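Local coordinates for protein OHCU decarboxylase (Arabidopsis thaliana, PDB 2Q37) that carries out the last two steps of urate breakdown, its N-terminal domain described here decarboxylating OHCU stereoselectively to (S)-allantoin, at residues Ser99-Ala104 with Ile133-Arg138. Sequence-based numbering, arbitrary orientation.
Sequences SEQSTA and ICASGR. With 3AL (1-[(4S)-2,5-dioxoimidazolidin-4-yl]urea), chain B.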
loop_
_atom_site.group_PDB
_atom_site.type_symbol
_atom_site.label_atom_id
_atom_site.label_comp_id
_atom_site.label_asym_id
_atom_site.label_seq_id
_atom_site.Cartn_x
_atom_site.Cartn_y
_atom_site.Cartn_z
ATOM N N SER A 99 13.565 -15.835 -15.902
ATOM C CA SER A 99 14.281 -15.768 -17.168
ATOM C C SER A 99 14.621 -14.326 -17.558
ATOM O O SER A 99 15.460 -14.083 -18.443
ATOM C CB SER A 99 13.460 -16.432 -18.280
ATOM O OG SER A 99 13.534 -17.846 -18.186
ATOM N N GLU A 100 13.952 -13.369 -16.925
ATOM C CA GLU A 100 14.260 -11.975 -17.194
ATOM C C GLU A 100 15.652 -11.776 -16.619
ATOM O O GLU A 100 16.343 -10.809 -16.950
ATOM C CB GLU A 100 13.295 -11.040 -16.476
ATOM C CG GLU A 100 11.986 -10.813 -17.186
ATOM C CD GLU A 100 10.907 -11.785 -16.774
ATOM O OE1 GLU A 100 10.971 -12.297 -15.634
ATOM O OE2 GLU A 100 9.979 -12.014 -17.587
ATOM N N GLN A 101 16.050 -12.717 -15.759
ATOM C CA GLN A 101 17.350 -12.678 -15.112
ATOM C C GLN A 101 18.491 -13.441 -15.812
ATOM O O GLN A 101 19.601 -13.567 -15.264
ATOM C CB GLN A 101 17.215 -13.158 -13.678
ATOM C CG GLN A 101 16.985 -12.048 -12.699
ATOM C CD GLN A 101 17.088 -12.523 -11.259
ATOM O OE1 GLN A 101 16.194 -13.198 -10.746
ATOM N NE2 GLN A 101 18.189 -12.183 -10.600
ATOM N N SER A 102 18.237 -13.932 -17.023
ATOM C CA SER A 102 19.256 -14.663 -17.771
ATOM C C SER A 102 20.542 -13.865 -17.935
ATOM O O SER A 102 21.619 -14.376 -17.631
ATOM C CB SER A 102 18.719 -15.066 -19.140
ATOM O OG SER A 102 17.861 -14.065 -19.644
ATOM N N THR A 103 20.426 -12.623 -18.408
ATOM C CA THR A 103 21.575 -11.735 -18.597
ATOM C C THR A 103 22.351 -11.560 -17.287
ATOM O O THR A 103 23.573 -11.651 -17.246
ATOM C CB THR A 103 21.116 -10.342 -19.078
ATOM O OG1 THR A 103 20.641 -10.436 -20.425
ATOM C CG2 THR A 103 22.258 -9.334 -19.013
ATOM N N ALA A 104 21.636 -11.319 -16.204
ATOM C CA ALA A 104 22.304 -11.135 -14.941
ATOM C C ALA A 104 23.042 -12.409 -14.488
ATOM O O ALA A 104 24.104 -12.319 -13.860
ATOM C CB ALA A 104 21.305 -10.686 -13.891
ATOM N N ILE A 133 11.955 -5.094 -9.625
ATOM C CA ILE A 133 12.568 -4.329 -10.695
ATOM C C ILE A 133 12.528 -5.212 -11.920
ATOM O O ILE A 133 12.743 -6.426 -11.816
ATOM C CB ILE A 133 14.050 -4.005 -10.383
ATOM C CG1 ILE A 133 14.576 -2.923 -11.335
ATOM C CG2 ILE A 133 14.908 -5.255 -10.557
ATOM C CD1 ILE A 133 16.099 -2.585 -11.152
ATOM N N CYS A 134 12.233 -4.617 -13.067
ATOM C CA CYS A 134 12.212 -5.361 -14.308
ATOM C C CYS A 134 13.690 -5.601 -14.620
ATOM O O CYS A 134 14.446 -4.658 -14.823
ATOM C CB CYS A 134 11.547 -4.528 -15.411
ATOM S SG CYS A 134 11.370 -5.350 -17.028
ATOM N N ALA A 135 14.110 -6.863 -14.596
ATOM C CA ALA A 135 15.496 -7.245 -14.896
ATOM C C ALA A 135 15.515 -7.584 -16.384
ATOM O O ALA A 135 14.460 -7.874 -16.961
ATOM C CB ALA A 135 15.870 -8.460 -14.088
ATOM N N SER A 136 16.663 -7.550 -17.036
ATOM C CA SER A 136 16.631 -7.888 -18.464
ATOM C C SER A 136 17.969 -7.826 -19.142
ATOM O O SER A 136 18.510 -8.839 -19.595
ATOM C CB SER A 136 15.665 -6.988 -19.214
ATOM O OG SER A 136 14.618 -7.774 -19.757
ATOM N N GLY A 137 18.482 -6.618 -19.263
ATOM C CA GLY A 137 19.793 -6.452 -19.839
ATOM C C GLY A 137 20.533 -5.996 -18.607
ATOM O O GLY A 137 21.655 -5.504 -18.668
ATOM N N ARG A 138 19.887 -6.167 -17.464
ATOM C CA ARG A 138 20.482 -5.731 -16.228
ATOM C C ARG A 138 21.347 -6.799 -15.592
ATOM O O ARG A 138 21.112 -8.004 -15.727
ATOM C CB ARG A 138 19.390 -5.285 -15.262
ATOM C CG ARG A 138 18.281 -4.481 -15.937
ATOM C CD ARG A 138 18.341 -2.992 -15.641
ATOM N NE ARG A 138 17.043 -2.519 -15.147
ATOM C CZ ARG A 138 15.949 -2.375 -15.898
ATOM N NH1 ARG A 138 15.986 -2.653 -17.206
ATOM N NH2 ARG A 138 14.798 -1.993 -15.326
HETATM C C4 3AL B . 11.161 -10.040 -10.928
HETATM C C5 3AL B . 10.990 -11.255 -11.691
HETATM O O5 3AL B . 10.610 -12.369 -11.436
HETATM N N7 3AL B . 11.362 -11.030 -13.031
HETATM C C8 3AL B . 11.769 -9.706 -13.089
HETATM O O8 3AL B . 12.160 -9.181 -14.124
HETATM N N9 3AL B . 11.669 -9.084 -11.846
HETATM N N3 3AL B . 11.958 -10.272 -9.725
HETATM C C2 3AL B . 12.175 -9.099 -8.851
HETATM N N1 3AL B . 12.819 -9.304 -7.850
HETATM O O2 3AL B . 11.662 -7.933 -9.196
HETATM O O HOH W 1 17.692 -11.109 -19.315
HETATM O O HOH W 2 18.845 -9.782 -16.303
#
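Part of the (S)-allantoin pocket of the all-helical OHCU decarboxylase domain is formed here by Glu100 and by Ile133 to Ala135, with Ala135 packing against Glu100. Ala135 N donates to ligand O8 at 3.1 Å, almost straight at 172°. Ile133 grips the ligand twice by its backbone: its N donates to O2, and its O accepts from N9. Glu100 OE1 accepts a hydrogen bond from ligand N7 at 2.9 Å and also forms a salt bridge with Arg173, which probably holds the carboxylate in position. The bend at chi2 (91°) brings the Glu100 carboxylate round to N7. Glu100 CB lies 3.2 Å from ligand O8. Pro79 and Phe131 add backbone carbonyls to the site, and the proton donor His78 lies close by. Outside the pocket, Thr103 ties the short helix 102-105 to the loop. With OG1 anti to the carbonyl carbon of Thr103 (chi1 -70°), the hydroxyl faces the loop and donates to Ser136 O at 2.8 Å, in the carbonyl plane. A valine here would probably leave Ser136 O without this direct bond from the helix. One water joins Glu100 O, Ala104 N and Arg138 O, while Ala104 CB sits 3.3 Å from Arg138 O.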